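Local coordinates for protein alpha-rhamnosidase (Dictyoglomus thermophilum, PDB 6I60) that probably hydrolyses terminal non-reducing alpha-L-rhamnose residues in alpha-L-rhamnosides, at residues A[85-90]-A[100-105]; A[302-307]-A[414-419]; A[61-66]-A[935-940]. All coordinates share one frame; numbering follows the deposited sequence.

Two contacts involve the N-terminal immunoglobulin-like domain; one lies far from it. Contact 1 sets the edge strand 88-89 of one sheet against the chain that leaves strand 99-101, an edge strand of the other. Contact 3 brings loop 61-66 of this domain beside strand 935-941 of the C-terminal β-structure, so that the chain's two end regions meet. Their centres are about 33 Å apart, nearest atoms about 6 Å. Contact 2, a parallel pairing of strands 302-306 and 414-418, is centred about 52 Å from contact 1 and about 59 Å from contact 3, across the chain's centre from the latter. Contacts 1 and 2 follow in series, both inside the long loop that contact 3 closes.

Contact 1. Residues A[85-90]-A[100-105]; sequences GDVWDT and IKYEGK
Trp88 and Tyr102 both carry CG anti to their backbone N (chi1 -157° and 174°), and these torsions lay one face of the indole against the backbone of 102-104 while the phenol ring runs back past it in the opposite direction. The rings meet as an offset edge-to-face pair, the edge of Tyr102 turned to the face of the six-membered ring of Trp88, with planes at 74°. The two centroids lie 5.0 Å apart, and Tyr102 CD1 comes 3.4 Å from Trp88 CE3. Backbone roofs one face of the indole. Gly104 CA makes a CH-pi contact with the centroid of the five-membered ring at 3.5 Å, and Glu103 N lies over the same face near the rim, 3.3 Å from Trp88 CZ2. Thr90 CG2 rests against the opposite face.

Trp88 lies on the outermost strand 88-89 of one sheet of the immunoglobulin-like domain; the chain that follows strand 99-101, outermost in the other sheet, crosses to it, so the contact bridges the sheets at their margin. A classic beta bulge sets both Val87 and Trp88 opposite Val73 of strand 68-74. One residue before the indole, Val87 O accepts an almost straight hydrogen bond from Lys105 N at 2.7 Å, and Val87 CB packs against Lys105 CB at 3.8 Å. Cutting the indole back to an alanine here would probably leave Gly104 and the edge of Tyr102 without the ring they rest on and open a gap there. Asn50 ND2 bonds to Tyr102 O, and the Tyr102 side chain also touches Pro51, Phe53 and Leu107.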
loop_
_atom_site.group_PDB
_atom_site.type_symbol
_atom_site.label_atom_id
_atom_site.label_comp_id
_atom_site.label_asym_id
_atom_site.label_seq_id
_atom_site.Cartn_x
_atom_site.Cartn_y
_atom_site.Cartn_z
ATOM N N GLY A 85 17.096 -30.835 -12.179
ATOM C CA GLY A 85 16.303 -29.730 -12.677
ATOM C C GLY A 85 15.193 -30.181 -13.601
ATOM O O GLY A 85 15.323 -30.088 -14.825
ATOM N N ASP A 86 14.093 -30.666 -13.020
ATOM C CA ASP A 86 13.002 -31.207 -13.826
ATOM C C ASP A 86 12.440 -30.155 -14.771
ATOM O O ASP A 86 12.282 -30.403 -15.971
ATOM C CB ASP A 86 11.904 -31.768 -12.923
ATOM C CG ASP A 86 10.865 -32.556 -13.695
ATOM O OD1 ASP A 86 10.396 -33.590 -13.177
ATOM O OD2 ASP A 86 10.517 -32.143 -14.822
ATOM N N VAL A 87 12.130 -28.967 -14.259
ATOM C CA VAL A 87 11.657 -27.889 -15.113
ATOM C C VAL A 87 12.535 -26.644 -15.061
ATOM O O VAL A 87 12.387 -25.764 -15.928
ATOM C CB VAL A 87 10.191 -27.525 -14.794
ATOM C CG1 VAL A 87 9.371 -28.823 -14.612
ATOM C CG2 VAL A 87 10.096 -26.590 -13.611
ATOM N N TRP A 88 13.449 -26.519 -14.095
ATOM C CA TRP A 88 14.463 -25.472 -14.144
ATOM C C TRP A 88 15.696 -25.899 -13.362
ATOM O O TRP A 88 15.590 -26.510 -12.295
ATOM C CB TRP A 88 13.952 -24.136 -13.594
ATOM C CG TRP A 88 14.744 -22.949 -14.115
ATOM C CD1 TRP A 88 15.580 -22.934 -15.196
ATOM C CD2 TRP A 88 14.765 -21.616 -13.580
ATOM N NE1 TRP A 88 16.117 -21.680 -15.369
ATOM C CE2 TRP A 88 15.633 -20.853 -14.390
ATOM C CE3 TRP A 88 14.136 -20.994 -12.497
ATOM C CZ2 TRP A 88 15.886 -19.501 -14.150
ATOM C CZ3 TRP A 88 14.390 -19.652 -12.261
ATOM C CH2 TRP A 88 15.257 -18.922 -13.083
ATOM N N ASP A 89 16.867 -25.548 -13.899
ATOM C CA ASP A 89 18.139 -25.749 -13.205
ATOM C C ASP A 89 19.115 -24.704 -13.741
ATOM O O ASP A 89 19.671 -24.874 -14.830
ATOM C CB ASP A 89 18.671 -27.162 -13.403
ATOM C CG ASP A 89 19.834 -27.484 -12.479
ATOM O OD1 ASP A 89 20.601 -26.554 -12.134
ATOM O OD2 ASP A 89 19.983 -28.666 -12.100
ATOM N N THR A 90 19.310 -23.629 -12.976
ATOM C CA THR A 90 20.191 -22.552 -13.413
ATOM C C THR A 90 21.662 -22.937 -13.357
ATOM O O THR A 90 22.474 -22.333 -14.065
ATOM C CB THR A 90 19.971 -21.304 -12.555
ATOM O OG1 THR A 90 20.439 -21.550 -11.223
ATOM C CG2 THR A 90 18.503 -20.951 -12.506
ATOM N N ILE A 100 15.418 -12.942 -8.634
ATOM C CA ILE A 100 15.608 -13.488 -9.972
ATOM C C ILE A 100 14.263 -13.621 -10.672
ATOM O O ILE A 100 13.223 -13.839 -10.040
ATOM C CB ILE A 100 16.331 -14.854 -9.934
ATOM C CG1 ILE A 100 17.381 -14.878 -8.823
ATOM C CG2 ILE A 100 16.978 -15.154 -11.277
ATOM C CD1 ILE A 100 18.533 -13.921 -9.044
ATOM N N LYS A 101 14.294 -13.486 -11.994
ATOM C CA LYS A 101 13.135 -13.745 -12.834
ATOM C C LYS A 101 13.190 -15.178 -13.347
ATOM O O LYS A 101 14.249 -15.667 -13.751
ATOM C CB LYS A 101 13.086 -12.760 -14.004
ATOM C CG LYS A 101 12.047 -13.086 -15.070
ATOM C CD LYS A 101 12.455 -12.525 -16.426
ATOM C CE LYS A 101 11.260 -12.392 -17.359
ATOM N NZ LYS A 101 11.542 -11.492 -18.515
ATOM N N TYR A 102 12.040 -15.849 -13.318
ATOM C CA TYR A 102 11.966 -17.244 -13.730
ATOM C C TYR A 102 12.278 -17.390 -15.213
ATOM O O TYR A 102 11.798 -16.615 -16.047
ATOM C CB TYR A 102 10.578 -17.805 -13.424
ATOM C CG TYR A 102 10.338 -19.204 -13.944
ATOM C CD1 TYR A 102 10.878 -20.306 -13.300
ATOM C CD2 TYR A 102 9.558 -19.422 -15.073
ATOM C CE1 TYR A 102 10.657 -21.586 -13.767
ATOM C CE2 TYR A 102 9.332 -20.698 -15.549
ATOM C CZ TYR A 102 9.883 -21.777 -14.890
ATOM O OH TYR A 102 9.664 -23.054 -15.353
ATOM N N GLU A 103 13.091 -18.398 -15.541
ATOM C CA GLU A 103 13.514 -18.639 -16.916
ATOM C C GLU A 103 13.550 -20.130 -17.236
ATOM O O GLU A 103 14.372 -20.573 -18.046
ATOM C CB GLU A 103 14.890 -18.024 -17.187
ATOM C CG GLU A 103 14.889 -16.515 -17.368
ATOM C CD GLU A 103 16.286 -15.962 -17.586
ATOM O OE1 GLU A 103 17.217 -16.411 -16.886
ATOM O OE2 GLU A 103 16.454 -15.083 -18.458
ATOM N N GLY A 104 12.678 -20.916 -16.614
ATOM C CA GLY A 104 12.659 -22.350 -16.789
ATOM C C GLY A 104 11.650 -22.804 -17.823
ATOM O O GLY A 104 11.227 -22.045 -18.702
ATOM N N LYS A 105 11.267 -24.075 -17.717
ATOM C CA LYS A 105 10.266 -24.636 -18.614
ATOM C C LYS A 105 8.954 -23.871 -18.481
ATOM O O LYS A 105 8.596 -23.408 -17.395
ATOM C CB LYS A 105 10.059 -26.120 -18.300
ATOM C CG LYS A 105 8.993 -26.803 -19.142
ATOM C CD LYS A 105 9.450 -28.172 -19.623
ATOM C CE LYS A 105 8.261 -29.084 -19.883
ATOM N NZ LYS A 105 8.662 -30.335 -20.584
#

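Contact 2. Residues A[302-307]-A[414-419]; sequences GEIYDG and TDVYIT
Glu303 and Val416 begin a parallel β pairing in which strand 302-306, from the rhamnosidase N-terminal domain, runs beside strand 414-418 of the concanavalin-like domain, their axes 3° apart. Four backbone bonds zigzag between them. Val416 N donates to Glu303 O, Tyr305 N to Val416 O at 2.8 Å, Ile418 N to Tyr305 O, and Gly307 N to Ile418 O at 3.0 Å. At the start a side chain takes over: Asp415 OD1 accepts Glu303 N at 2.9 Å, the donor standing almost in line with the CG-OD1 bond, while Asp415 OD2 is held by His434 NE2.

The other polar ends find their partners outside the two strands. The Glu303 carboxylate accepts Arg430 N and Phe431 N at OE1 and Tyr427 OH at OE2, Asp306 OD1 forms salt bridges with Arg308 and Lys309, and Tyr417 OH bonds to Glu425 OE1. Strand 288-298 pairs with Ile304 and Asp306, strand 388-394 with Asp415 and Tyr417, so the seam joins two sets of strands. Ile304 CG1 lies 3.9 Å from Val416 CB, and on the other side Tyr305 and Tyr417 run alongside, pointing the same way; Tyr305 CD1 sits at the edge of the Tyr417 ring, 3.5 Å from its CE1.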
loop_
_atom_site.group_PDB
_atom_site.type_symbol
_atom_site.label_atom_id
_atom_site.label_comp_id
_atom_site.label_asym_id
_atom_site.label_seq_id
_atom_site.Cartn_x
_atom_site.Cartn_y
_atom_site.Cartn_z
ATOM N N GLY A 302 -23.338 1.862 3.079
ATOM C CA GLY A 302 -23.520 0.793 4.038
ATOM C C GLY A 302 -24.308 -0.374 3.482
ATOM O O GLY A 302 -24.523 -0.518 2.275
ATOM N N GLU A 303 -24.749 -1.228 4.404
ATOM C CA GLU A 303 -25.433 -2.464 4.062
ATOM C C GLU A 303 -26.606 -2.671 5.009
ATOM O O GLU A 303 -26.526 -2.327 6.191
ATOM C CB GLU A 303 -24.467 -3.663 4.121
ATOM C CG GLU A 303 -25.092 -4.988 4.540
ATOM C CD GLU A 303 -24.083 -5.944 5.155
ATOM O OE1 GLU A 303 -22.992 -6.114 4.571
ATOM O OE2 GLU A 303 -24.378 -6.528 6.222
ATOM N N ILE A 304 -27.697 -3.221 4.478
ATOM C CA ILE A 304 -28.889 -3.541 5.254
ATOM C C ILE A 304 -29.049 -5.054 5.288
ATOM O O ILE A 304 -29.045 -5.707 4.238
ATOM C CB ILE A 304 -30.139 -2.866 4.665
ATOM C CG1 ILE A 304 -29.991 -1.345 4.703
ATOM C CG2 ILE A 304 -31.385 -3.304 5.412
ATOM C CD1 ILE A 304 -30.579 -0.655 3.501
ATOM N N TYR A 305 -29.190 -5.610 6.491
ATOM C CA TYR A 305 -29.319 -7.050 6.701
ATOM C C TYR A 305 -30.631 -7.322 7.425
ATOM O O TYR A 305 -30.765 -7.016 8.614
ATOM C CB TYR A 305 -28.132 -7.590 7.498
ATOM C CG TYR A 305 -28.030 -9.101 7.546
ATOM C CD1 TYR A 305 -28.841 -9.850 8.391
ATOM C CD2 TYR A 305 -27.109 -9.778 6.758
ATOM C CE1 TYR A 305 -28.745 -11.226 8.441
ATOM C CE2 TYR A 305 -27.005 -11.155 6.801
ATOM C CZ TYR A 305 -27.825 -11.874 7.645
ATOM O OH TYR A 305 -27.728 -13.246 7.692
ATOM N N ASP A 306 -31.594 -7.905 6.714
ATOM C CA ASP A 306 -32.894 -8.255 7.283
ATOM C C ASP A 306 -32.851 -9.726 7.679
ATOM O O ASP A 306 -32.916 -10.613 6.824
ATOM C CB ASP A 306 -34.018 -7.972 6.293
ATOM C CG ASP A 306 -35.393 -8.040 6.934
ATOM O OD1 ASP A 306 -36.307 -7.326 6.468
ATOM O OD2 ASP A 306 -35.560 -8.810 7.905
ATOM N N GLY A 307 -32.742 -9.984 8.985
ATOM C CA GLY A 307 -32.664 -11.351 9.469
ATOM C C GLY A 307 -33.929 -12.156 9.258
ATOM O O GLY A 307 -33.881 -13.390 9.303
ATOM N N THR A 414 -24.183 4.217 7.041
ATOM C CA THR A 414 -25.019 3.628 8.078
ATOM C C THR A 414 -25.369 2.193 7.701
ATOM O O THR A 414 -25.671 1.901 6.540
ATOM C CB THR A 414 -26.306 4.437 8.304
ATOM O OG1 THR A 414 -27.272 4.101 7.302
ATOM C CG2 THR A 414 -26.023 5.927 8.241
ATOM N N ASP A 415 -25.316 1.303 8.690
ATOM C CA ASP A 415 -25.699 -0.092 8.528
ATOM C C ASP A 415 -26.949 -0.371 9.351
ATOM O O ASP A 415 -27.094 0.135 10.469
ATOM C CB ASP A 415 -24.567 -1.032 8.951
ATOM C CG ASP A 415 -23.301 -0.817 8.143
ATOM O OD1 ASP A 415 -23.405 -0.687 6.906
ATOM O OD2 ASP A 415 -22.204 -0.774 8.739
ATOM N N VAL A 416 -27.852 -1.173 8.791
ATOM C CA VAL A 416 -29.136 -1.473 9.409
ATOM C C VAL A 416 -29.276 -2.983 9.527
ATOM O O VAL A 416 -29.069 -3.708 8.547
ATOM C CB VAL A 416 -30.307 -0.880 8.602
ATOM C CG1 VAL A 416 -31.625 -1.517 9.016
ATOM C CG2 VAL A 416 -30.356 0.628 8.778
ATOM N N TYR A 417 -29.622 -3.456 10.724
ATOM C CA TYR A 417 -29.845 -4.875 10.973
ATOM C C TYR A 417 -31.213 -5.053 11.613
ATOM O O TYR A 417 -31.503 -4.436 12.644
ATOM C CB TYR A 417 -28.754 -5.458 11.873
ATOM C CG TYR A 417 -29.010 -6.887 12.295
ATOM C CD1 TYR A 417 -28.828 -7.939 11.406
ATOM C CD2 TYR A 417 -29.430 -7.185 13.586
ATOM C CE1 TYR A 417 -29.058 -9.246 11.792
ATOM C CE2 TYR A 417 -29.661 -8.487 13.979
ATOM C CZ TYR A 417 -29.474 -9.514 13.079
ATOM O OH TYR A 417 -29.705 -10.813 13.472
ATOM N N ILE A 418 -32.048 -5.891 11.004
ATOM C CA ILE A 418 -33.370 -6.212 11.528
ATOM C C ILE A 418 -33.287 -7.570 12.209
ATOM O O ILE A 418 -32.936 -8.573 11.575
ATOM C CB ILE A 418 -34.433 -6.209 10.419
ATOM C CG1 ILE A 418 -34.507 -4.829 9.762
ATOM C CG2 ILE A 418 -35.790 -6.597 10.980
ATOM C CD1 ILE A 418 -34.311 -4.859 8.265
ATOM N N THR A 419 -33.614 -7.604 13.498
ATOM C CA THR A 419 -33.394 -8.792 14.307
ATOM C C THR A 419 -34.354 -9.916 13.920
ATOM O O THR A 419 -35.400 -9.700 13.300
ATOM C CB THR A 419 -33.556 -8.463 15.791
ATOM O OG1 THR A 419 -34.942 -8.247 16.087
ATOM C CG2 THR A 419 -32.766 -7.210 16.151
#

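Contact 3. Residues A[61-66]-A[935-940]; sequences EKNEKQ and GSYNFY
Lys62, in the loop between strands 52-56 and 68-74, approaches the start of strand 935-941 so that its CA stands 5.3 Å from Gly935 CA, and there Gly935 has phi 127° and psi -178°, a combination that would press a CB against the preceding carbonyl O; a CB would also run into Lys62 CG. With CG anti to the carbonyl carbon and the chain fully extended beyond it, the Lys62 side chain is laid along the strand and slides past Tyr937, which points the opposite way. Its methylenes meet the phenol end, Lys62 CD lying 3.5 Å from Tyr937 OH. Lys62 CG passes 4.2 Å from Gly935 CA. The chain ends with NZ at the backbone of Ser936, where Lys62 NZ gives a weak hydrogen bond to Ser936 O at 3.3 Å. Asn63 adds its amide from an oblique direction. Asn63 OD1 lies 3.7 Å from Tyr937 OH, a neighbouring position but too long to count as a bond.

Strand 935-941 lies between strands 882-888 and 908-909 in the antiparallel C-terminal sheet, and Tyr937 is buried against Val932 of strand 927-932, in the other sheet of that region. The loop is fastened next door more firmly: Asn63 makes a backbone bond with Ser934, Glu64 N meets Ser934 OG, and Gln66 N meets Asn891 OD1. The contact therefore joins the N-terminal immunoglobulin-like domain to the C-terminal β-structure of the rhamnosidase.

Lys62 and Asn63 are exposed and also touch a crystal neighbour, so the lattice may help fix their conformation. This is probably a light attachment at the surface, an exposed lysine lying along a buried tyrosine, and since segment 935-940 offers the ammonium a carbonyl rather than a carboxylate, the electrostatic tie is probably weak.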
loop_
_atom_site.group_PDB
_atom_site.type_symbol
_atom_site.label_atom_id
_atom_site.label_comp_id
_atom_site.label_asym_id
_atom_site.label_seq_id
_atom_site.Cartn_x
_atom_site.Cartn_y
_atom_site.Cartn_z
ATOM N N GLU A 61 30.066 -15.707 9.773
ATOM C CA GLU A 61 31.105 -14.691 9.772
ATOM C C GLU A 61 30.548 -13.336 9.346
ATOM O O GLU A 61 29.445 -13.221 8.809
ATOM C CB GLU A 61 32.250 -15.098 8.845
ATOM C CG GLU A 61 32.610 -16.571 8.901
ATOM C CD GLU A 61 33.537 -16.979 7.776
ATOM O OE1 GLU A 61 34.024 -16.082 7.054
ATOM O OE2 GLU A 61 33.779 -18.194 7.611
ATOM N N LYS A 62 31.340 -12.297 9.597
ATOM C CA LYS A 62 31.028 -10.947 9.160
ATOM C C LYS A 62 31.617 -10.693 7.774
ATOM O O LYS A 62 32.408 -11.482 7.252
ATOM C CB LYS A 62 31.560 -9.924 10.164
ATOM C CG LYS A 62 30.829 -9.912 11.494
ATOM C CD LYS A 62 31.285 -8.745 12.360
ATOM C CE LYS A 62 30.531 -8.701 13.681
ATOM N NZ LYS A 62 31.246 -7.873 14.690
ATOM N N ASN A 63 31.215 -9.567 7.177
ATOM C CA ASN A 63 31.708 -9.140 5.864
ATOM C C ASN A 63 31.485 -10.213 4.802
ATOM O O ASN A 63 32.350 -10.474 3.965
ATOM C CB ASN A 63 33.186 -8.746 5.928
ATOM C CG ASN A 63 33.460 -7.696 6.977
ATOM O OD1 ASN A 63 32.982 -6.567 6.879
ATOM N ND2 ASN A 63 34.234 -8.063 7.992
ATOM N N GLU A 64 30.318 -10.842 4.834
ATOM C CA GLU A 64 29.976 -11.883 3.881
ATOM C C GLU A 64 28.992 -11.346 2.852
ATOM O O GLU A 64 28.179 -10.463 3.144
ATOM C CB GLU A 64 29.390 -13.108 4.590
ATOM C CG GLU A 64 30.437 -14.074 5.117
ATOM C CD GLU A 64 31.224 -14.747 4.009
ATOM O OE1 GLU A 64 30.780 -14.694 2.842
ATOM O OE2 GLU A 64 32.287 -15.334 4.305
ATOM N N LYS A 65 29.083 -11.882 1.637
ATOM C CA LYS A 65 28.253 -11.436 0.527
ATOM C C LYS A 65 28.129 -12.574 -0.477
ATOM O O LYS A 65 29.094 -13.304 -0.715
ATOM C CB LYS A 65 28.841 -10.176 -0.126
ATOM C CG LYS A 65 28.893 -10.195 -1.644
ATOM C CD LYS A 65 29.242 -8.820 -2.198
ATOM C CE LYS A 65 29.942 -8.923 -3.545
ATOM N NZ LYS A 65 30.229 -7.581 -4.128
ATOM N N GLN A 66 26.935 -12.729 -1.046
ATOM C CA GLN A 66 26.694 -13.805 -2.000
ATOM C C GLN A 66 27.466 -13.561 -3.291
ATOM O O GLN A 66 27.438 -12.458 -3.846
ATOM C CB GLN A 66 25.201 -13.927 -2.301
ATOM C CG GLN A 66 24.876 -14.865 -3.459
ATOM C CD GLN A 66 23.406 -14.846 -3.835
ATOM O OE1 GLN A 66 22.548 -15.244 -3.049
ATOM N NE2 GLN A 66 23.110 -14.385 -5.044
ATOM N N GLY A 935 26.922 -7.830 9.680
ATOM C CA GLY A 935 27.090 -8.055 11.101
ATOM C C GLY A 935 26.598 -6.881 11.921
ATOM O O GLY A 935 26.091 -5.888 11.403
ATOM N N SER A 936 26.758 -7.014 13.236
ATOM C CA SER A 936 26.375 -5.985 14.192
ATOM C C SER A 936 27.619 -5.314 14.757
ATOM O O SER A 936 28.601 -5.985 15.089
ATOM C CB SER A 936 25.536 -6.575 15.330
ATOM O OG SER A 936 24.527 -7.431 14.825
ATOM N N TYR A 937 27.573 -3.988 14.868
ATOM C CA TYR A 937 28.714 -3.214 15.331
ATOM C C TYR A 937 28.250 -2.151 16.316
ATOM O O TYR A 937 27.136 -1.628 16.213
ATOM C CB TYR A 937 29.457 -2.548 14.166
ATOM C CG TYR A 937 29.885 -3.501 13.073
ATOM C CD1 TYR A 937 29.049 -3.777 12.000
ATOM C CD2 TYR A 937 31.126 -4.120 13.111
ATOM C CE1 TYR A 937 29.434 -4.645 11.000
ATOM C CE2 TYR A 937 31.520 -4.989 12.115
ATOM C CZ TYR A 937 30.671 -5.247 11.061
ATOM O OH TYR A 937 31.057 -6.112 10.063
ATOM N N ASN A 938 29.125 -1.834 17.270
ATOM C CA ASN A 938 28.883 -0.802 18.271
ATOM C C ASN A 938 30.007 0.222 18.190
ATOM O O ASN A 938 31.181 -0.126 18.349
ATOM C CB ASN A 938 28.804 -1.401 19.676
ATOM C CG ASN A 938 27.632 -2.350 19.840
ATOM O OD1 ASN A 938 27.647 -3.464 19.320
ATOM N ND2 ASN A 938 26.611 -1.910 20.566
ATOM N N PHE A 939 29.646 1.479 17.944
ATOM C CA PHE A 939 30.605 2.567 17.828
ATOM C C PHE A 939 30.410 3.554 18.971
ATOM O O PHE A 939 29.278 3.827 19.384
ATOM C CB PHE A 939 30.463 3.276 16.478
ATOM C CG PHE A 939 30.651 2.366 15.298
ATOM C CD1 PHE A 939 29.557 1.857 14.616
ATOM C CD2 PHE A 939 31.922 2.009 14.876
ATOM C CE1 PHE A 939 29.725 1.014 13.531
ATOM C CE2 PHE A 939 32.097 1.166 13.791
ATOM C CZ PHE A 939 30.997 0.669 13.118
ATOM N N TYR A 940 31.520 4.090 19.477
ATOM C CA TYR A 940 31.513 4.940 20.665
ATOM C C TYR A 940 32.362 6.176 20.406
ATOM O O TYR A 940 33.594 6.090 20.408
ATOM C CB TYR A 940 32.049 4.184 21.879
ATOM C CG TYR A 940 31.210 3.008 22.311
ATOM C CD1 TYR A 940 31.540 1.717 21.921
ATOM C CD2 TYR A 940 30.102 3.186 23.127
ATOM C CE1 TYR A 940 30.780 0.635 22.323
ATOM C CE2 TYR A 940 29.340 2.113 23.534
ATOM C CZ TYR A 940 29.682 0.840 23.129
ATOM O OH TYR A 940 28.923 -0.232 23.534
#